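Local atomic coordinates of neurotoxin (Clostridium botulinum, PDB entry 1ZB7), a protein that acts as a zinc endopeptidase toxin that enters the host cell cytosol and cleaves synaptobrevins, cutting VAMP2 at one Ala-Ala bond. Residues 47-52 with 78-83; 72-77 with 164-169. All coordinates share one frame; numbering follows the deposited sequence.

Contacts 1 and 2 lie side by side in the clostridial zinc protease light chain, their centres about 11 Å apart. Along the chain their segments alternate: 47-52, 72-77, 78-83, then 164-169. Segments 72-77 and 78-83 form one continuous run from strand 69-73 to helix 82-99. The other two, 47-52 and 164-169, are loops that leave the neighbouring parallel strands 43-46 and 158-161 of the mixed sheet. Arg49 of contact 1 joins the two sites, its NH1 2.9 Å from Asp75 O and its NH2 2.9 Å from Gly164 O, both probable hydrogen bonds. The strand-to-helix connection is thus held against two loops of the main sheet.

Contact 1: residues 47-52 with 78-83; sequences PERFTY and YLKTDA
Glu48 and Leu79 mark the nearest approach of the two irregular backbones, their CA atoms 6.0 Å apart, just ahead of helix 82-99. Arg49 carries the contact. Bends at chi2 and chi3, both -69°, fold its chain so that NH1 reaches the carbonyl of Tyr78, with 3.0 Å between Arg49 NH1 and Tyr78 O. The bond is fairly straight, 161° at the hydrogen; the oxygen lies at the edge of the guanidinium and in its plane, while the donor is tilted from the carbonyl plane. Closer to the backbone, Arg49 CD rests 3.9 Å from Leu79 CB, and Leu79 CD1 packs 3.7 Å from Glu48 C, against the main chain. Leu79 also touches Phe88 of helix 82-99. Lys80 crosses Arg49 at about a right angle, with its CE 3.9 Å from Arg49 CG. Its ammonium comes near too, Lys80 NZ standing 4.0 Å from Arg49 NH1. The guanidinium also bonds to the carbonyls of Asp75, Pro163 and Gly164, and Lys80 NZ bonds weakly to Pro76 O. These backbone oxygens probably offset the cost of two like charges so close together, and the four on Arg49 would hold its guanidinium against rotation.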
loop_
_atom_site.group_PDB
_atom_site.type_symbol
_atom_site.label_atom_id
_atom_site.label_comp_id
_atom_site.label_asym_id
_atom_site.label_seq_id
_atom_site.Cartn_x
_atom_site.Cartn_y
_atom_site.Cartn_z
ATOM N N PRO A 47 13.458 23.562 -22.028
ATOM C CA PRO A 47 12.396 22.903 -22.849
ATOM C C PRO A 47 12.942 21.922 -23.871
ATOM O O PRO A 47 12.856 22.152 -25.036
ATOM C CB PRO A 47 11.668 24.082 -23.520
ATOM C CG PRO A 47 12.274 25.254 -23.042
ATOM C CD PRO A 47 13.623 24.943 -22.467
ATOM N N GLU A 48 13.531 20.848 -23.379
ATOM C CA GLU A 48 14.123 19.883 -24.203
ATOM C C GLU A 48 13.826 18.557 -23.530
ATOM O O GLU A 48 13.622 18.474 -22.339
ATOM C CB GLU A 48 15.658 19.964 -24.222
ATOM C CG GLU A 48 16.302 21.275 -24.541
ATOM C CD GLU A 48 16.596 21.437 -26.015
ATOM O OE1 GLU A 48 16.810 20.372 -26.641
ATOM O OE2 GLU A 48 16.679 22.634 -26.487
ATOM N N ARG A 49 13.949 17.517 -24.308
ATOM C CA ARG A 49 13.904 16.180 -23.788
ATOM C C ARG A 49 15.174 15.893 -23.008
ATOM O O ARG A 49 16.230 16.225 -23.441
ATOM C CB ARG A 49 13.699 15.151 -24.933
ATOM C CG ARG A 49 12.460 15.427 -25.780
ATOM C CD ARG A 49 11.140 15.187 -25.055
ATOM N NE ARG A 49 10.927 13.767 -24.788
ATOM C CZ ARG A 49 10.452 12.875 -25.646
ATOM N NH1 ARG A 49 10.023 13.266 -26.829
ATOM N NH2 ARG A 49 10.340 11.612 -25.304
ATOM N N PHE A 50 14.976 15.209 -21.891
ATOM C CA PHE A 50 15.954 14.606 -21.077
ATOM C C PHE A 50 16.538 13.311 -21.595
ATOM O O PHE A 50 16.009 12.234 -21.431
ATOM C CB PHE A 50 15.343 14.278 -19.734
ATOM C CG PHE A 50 16.326 13.809 -18.771
ATOM C CD1 PHE A 50 17.078 14.744 -18.031
ATOM C CD2 PHE A 50 16.575 12.458 -18.604
ATOM C CE1 PHE A 50 18.030 14.317 -17.093
ATOM C CE2 PHE A 50 17.560 12.025 -17.661
ATOM C CZ PHE A 50 18.283 12.974 -16.923
ATOM N N THR A 51 17.747 13.415 -22.036
ATOM C CA THR A 51 18.424 12.410 -22.787
ATOM C C THR A 51 19.457 11.652 -21.998
ATOM O O THR A 51 19.749 10.519 -22.347
ATOM C CB THR A 51 19.042 13.126 -23.987
ATOM O OG1 THR A 51 18.213 12.849 -25.137
ATOM C CG2 THR A 51 20.532 12.753 -24.204
ATOM N N TYR A 52 20.008 12.260 -20.946
ATOM C CA TYR A 52 21.159 11.693 -20.268
ATOM C C TYR A 52 20.775 10.389 -19.583
ATOM O O TYR A 52 21.618 9.500 -19.447
ATOM C CB TYR A 52 21.744 12.695 -19.253
ATOM C CG TYR A 52 23.274 12.785 -19.225
ATOM C CD1 TYR A 52 24.002 12.381 -18.082
ATOM C CD2 TYR A 52 23.998 13.290 -20.327
ATOM C CE1 TYR A 52 25.442 12.466 -18.031
ATOM C CE2 TYR A 52 25.455 13.394 -20.293
ATOM C CZ TYR A 52 26.171 12.981 -19.136
ATOM O OH TYR A 52 27.574 13.084 -19.068
ATOM N N TYR A 78 7.606 14.624 -29.169
ATOM C CA TYR A 78 7.340 15.684 -28.203
ATOM C C TYR A 78 8.605 16.523 -28.074
ATOM O O TYR A 78 9.714 16.004 -28.057
ATOM C CB TYR A 78 6.890 15.090 -26.879
ATOM C CG TYR A 78 6.448 16.065 -25.834
ATOM C CD1 TYR A 78 5.383 16.869 -26.059
ATOM C CD2 TYR A 78 7.074 16.111 -24.558
ATOM C CE1 TYR A 78 4.943 17.752 -25.120
ATOM C CE2 TYR A 78 6.637 16.975 -23.586
ATOM C CZ TYR A 78 5.586 17.828 -23.857
ATOM O OH TYR A 78 5.073 18.712 -22.886
ATOM N N LEU A 79 8.425 17.827 -27.981
ATOM C CA LEU A 79 9.516 18.813 -27.872
ATOM C C LEU A 79 10.611 18.852 -28.936
ATOM O O LEU A 79 11.752 19.146 -28.613
ATOM C CB LEU A 79 10.214 18.715 -26.499
ATOM C CG LEU A 79 9.346 18.891 -25.296
ATOM C CD1 LEU A 79 10.152 19.012 -24.080
ATOM C CD2 LEU A 79 8.478 20.112 -25.439
ATOM N N LYS A 80 10.307 18.534 -30.170
ATOM C CA LYS A 80 11.267 18.621 -31.257
ATOM C C LYS A 80 11.278 19.914 -32.008
ATOM O O LYS A 80 12.313 20.274 -32.508
ATOM C CB LYS A 80 11.005 17.549 -32.321
ATOM C CG LYS A 80 11.122 16.175 -31.774
ATOM C CD LYS A 80 12.402 15.938 -30.934
ATOM C CE LYS A 80 12.034 15.229 -29.618
ATOM N NZ LYS A 80 12.973 14.148 -29.404
ATOM N N THR A 81 10.122 20.544 -32.190
ATOM C CA THR A 81 10.114 21.833 -32.858
ATOM C C THR A 81 10.177 22.967 -31.855
ATOM O O THR A 81 9.704 22.840 -30.751
ATOM C CB THR A 81 8.920 22.039 -33.725
ATOM O OG1 THR A 81 7.792 22.383 -32.912
ATOM C CG2 THR A 81 8.635 20.836 -34.513
ATOM N N ASP A 82 10.782 24.063 -32.281
ATOM C CA ASP A 82 10.749 25.324 -31.582
ATOM C C ASP A 82 9.376 25.833 -31.140
ATOM O O ASP A 82 9.266 26.398 -30.021
ATOM C CB ASP A 82 11.396 26.363 -32.473
ATOM C CG ASP A 82 12.924 26.243 -32.483
ATOM O OD1 ASP A 82 13.490 25.265 -31.927
ATOM O OD2 ASP A 82 13.578 27.173 -32.994
ATOM N N ALA A 83 8.340 25.640 -31.986
ATOM C CA ALA A 83 6.956 26.004 -31.607
ATOM C C ALA A 83 6.492 25.225 -30.343
ATOM O O ALA A 83 5.862 25.772 -29.434
ATOM C CB ALA A 83 5.961 25.794 -32.765
#

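Contact 2: residues 72-77 with 164-169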
loop_
_atom_site.group_PDB
_atom_site.type_symbol
_atom_site.label_atom_id
_atom_site.label_comp_id
_atom_site.label_asym_id
_atom_site.label_seq_id
_atom_site.Cartn_x
_atom_site.Cartn_y
_atom_site.Cartn_z
ATOM N N GLU A 72 3.269 3.057 -19.925
ATOM C CA GLU A 72 4.282 3.979 -20.389
ATOM C C GLU A 72 3.786 4.696 -21.680
ATOM O O GLU A 72 3.497 4.073 -22.698
ATOM C CB GLU A 72 5.595 3.235 -20.652
ATOM C CG GLU A 72 6.190 2.582 -19.423
ATOM C CD GLU A 72 7.621 2.138 -19.630
ATOM O OE1 GLU A 72 8.027 1.592 -20.720
ATOM O OE2 GLU A 72 8.368 2.360 -18.676
ATOM N N TYR A 73 3.761 6.022 -21.596
ATOM C CA TYR A 73 3.454 6.902 -22.687
ATOM C C TYR A 73 4.720 7.301 -23.435
ATOM O O TYR A 73 5.517 8.012 -22.919
ATOM C CB TYR A 73 2.706 8.114 -22.119
ATOM C CG TYR A 73 2.196 9.163 -23.105
ATOM C CD1 TYR A 73 2.071 8.915 -24.459
ATOM C CD2 TYR A 73 1.931 10.438 -22.643
ATOM C CE1 TYR A 73 1.652 9.898 -25.320
ATOM C CE2 TYR A 73 1.512 11.409 -23.479
ATOM C CZ TYR A 73 1.365 11.141 -24.809
ATOM O OH TYR A 73 0.899 12.149 -25.552
ATOM N N TYR A 74 4.855 6.781 -24.668
ATOM C CA TYR A 74 5.874 7.229 -25.628
ATOM C C TYR A 74 5.351 8.236 -26.633
ATOM O O TYR A 74 4.281 8.050 -27.274
ATOM C CB TYR A 74 6.428 6.014 -26.411
ATOM C CG TYR A 74 7.420 5.222 -25.616
ATOM C CD1 TYR A 74 7.020 4.519 -24.506
ATOM C CD2 TYR A 74 8.774 5.255 -25.913
ATOM C CE1 TYR A 74 7.932 3.863 -23.700
ATOM C CE2 TYR A 74 9.711 4.585 -25.106
ATOM C CZ TYR A 74 9.243 3.884 -24.025
ATOM O OH TYR A 74 10.090 3.154 -23.289
ATOM N N ASP A 75 6.225 9.169 -26.935
ATOM C CA ASP A 75 6.050 10.160 -27.985
ATOM C C ASP A 75 7.375 10.770 -28.380
ATOM O O ASP A 75 7.773 11.877 -27.911
ATOM C CB ASP A 75 5.115 11.238 -27.501
ATOM C CG ASP A 75 4.507 12.036 -28.653
ATOM O OD1 ASP A 75 4.751 11.625 -29.825
ATOM O OD2 ASP A 75 3.883 13.110 -28.364
ATOM N N PRO A 76 8.081 10.121 -29.288
ATOM C CA PRO A 76 9.377 10.611 -29.731
ATOM C C PRO A 76 9.439 12.024 -30.318
ATOM O O PRO A 76 10.479 12.606 -30.414
ATOM C CB PRO A 76 9.750 9.665 -30.828
ATOM C CG PRO A 76 8.817 8.659 -30.843
ATOM C CD PRO A 76 7.700 8.897 -29.948
ATOM N N THR A 77 8.309 12.552 -30.656
ATOM C CA THR A 77 8.120 13.772 -31.391
ATOM C C THR A 77 7.839 14.918 -30.455
ATOM O O THR A 77 7.851 16.069 -30.873
ATOM C CB THR A 77 6.926 13.481 -32.298
ATOM O OG1 THR A 77 7.388 13.483 -33.631
ATOM C CG2 THR A 77 5.679 14.396 -32.089
ATOM N N GLY A 164 12.123 12.252 -20.453
ATOM C CA GLY A 164 13.021 11.360 -21.186
ATOM C C GLY A 164 12.136 10.588 -22.182
ATOM O O GLY A 164 11.129 11.082 -22.603
ATOM N N PRO A 165 12.510 9.407 -22.582
ATOM C CA PRO A 165 11.631 8.602 -23.507
ATOM C C PRO A 165 10.151 8.311 -23.096
ATOM O O PRO A 165 9.252 8.241 -23.973
ATOM C CB PRO A 165 12.415 7.292 -23.679
ATOM C CG PRO A 165 13.872 7.669 -23.382
ATOM C CD PRO A 165 13.808 8.754 -22.309
ATOM N N VAL A 166 9.925 8.131 -21.800
ATOM C CA VAL A 166 8.631 7.869 -21.240
ATOM C C VAL A 166 8.079 9.212 -20.752
ATOM O O VAL A 166 8.630 9.783 -19.865
ATOM C CB VAL A 166 8.715 6.848 -20.042
ATOM C CG1 VAL A 166 7.354 6.566 -19.388
ATOM C CG2 VAL A 166 9.339 5.576 -20.465
ATOM N N LEU A 167 7.004 9.731 -21.351
ATOM C CA LEU A 167 6.449 10.998 -20.916
ATOM C C LEU A 167 5.686 10.908 -19.607
ATOM O O LEU A 167 5.663 11.850 -18.836
ATOM C CB LEU A 167 5.528 11.606 -21.988
ATOM C CG LEU A 167 6.076 12.404 -23.189
ATOM C CD1 LEU A 167 7.045 11.665 -24.030
ATOM C CD2 LEU A 167 4.915 12.772 -24.080
ATOM N N SER A 168 5.021 9.795 -19.392
ATOM C CA SER A 168 4.091 9.576 -18.291
ATOM C C SER A 168 4.874 9.464 -16.947
ATOM O O SER A 168 4.276 9.147 -15.907
ATOM C CB SER A 168 3.398 8.240 -18.544
ATOM O OG SER A 168 4.391 7.320 -18.957
ATOM N N ASP A 169 6.191 9.692 -16.955
ATOM C CA ASP A 169 6.993 9.370 -15.801
ATOM C C ASP A 169 7.811 10.606 -15.339
ATOM O O ASP A 169 9.046 10.578 -15.292
ATOM C CB ASP A 169 7.785 8.066 -16.064
ATOM C CG ASP A 169 6.836 6.711 -16.052
ATOM O OD1 ASP A 169 5.591 6.626 -16.494
ATOM O OD2 ASP A 169 7.390 5.681 -15.615
HETATM O O HOH W 1 9.201 8.985 -26.508
#
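Leu167 meets Tyr73 and Asp75 through CB and both methyls. Its CB starts 3.8 Å from Tyr73 CD2, beside the tyrosine's own carbonyl. With CG anti to the carbonyl carbon (chi1 -82°), the fork is set beside the tyrosine: CD2 comes over one face of the Tyr73 ring, 4.1 Å from its centroid, in a CH-pi contact offset toward the rim, and also meets Asp75 CB. The other tip, Leu167 CD1, lies 3.9 Å from Asp75 N and packs against Arg49. Two bonds fix the Tyr73 backbone: Leu167 N donates to Tyr73 O at 2.8 Å, and Tyr73 N points almost straight (178°) at Ser168 OG. That hydroxyl in turn donates a hydrogen bond to Asp169 OD1, met from above the carboxylate plane. The Tyr74 ring carries Pro165 O over one face, 3.6 Å from CD2, and touches Val166 CG2. A water accepts from Asp75 N and donates to Pro165 O, 2.6 Å away. Glu72 and Tyr74 bond through their backbones to Val429 and His427, whereas Tyr73 between them bonds to 164-169. Such alternation marks a beta strand's two edges: strand 69-73 pairs with antiparallel strand 428-436 on one and holds the loop after strand 158-161 on the other.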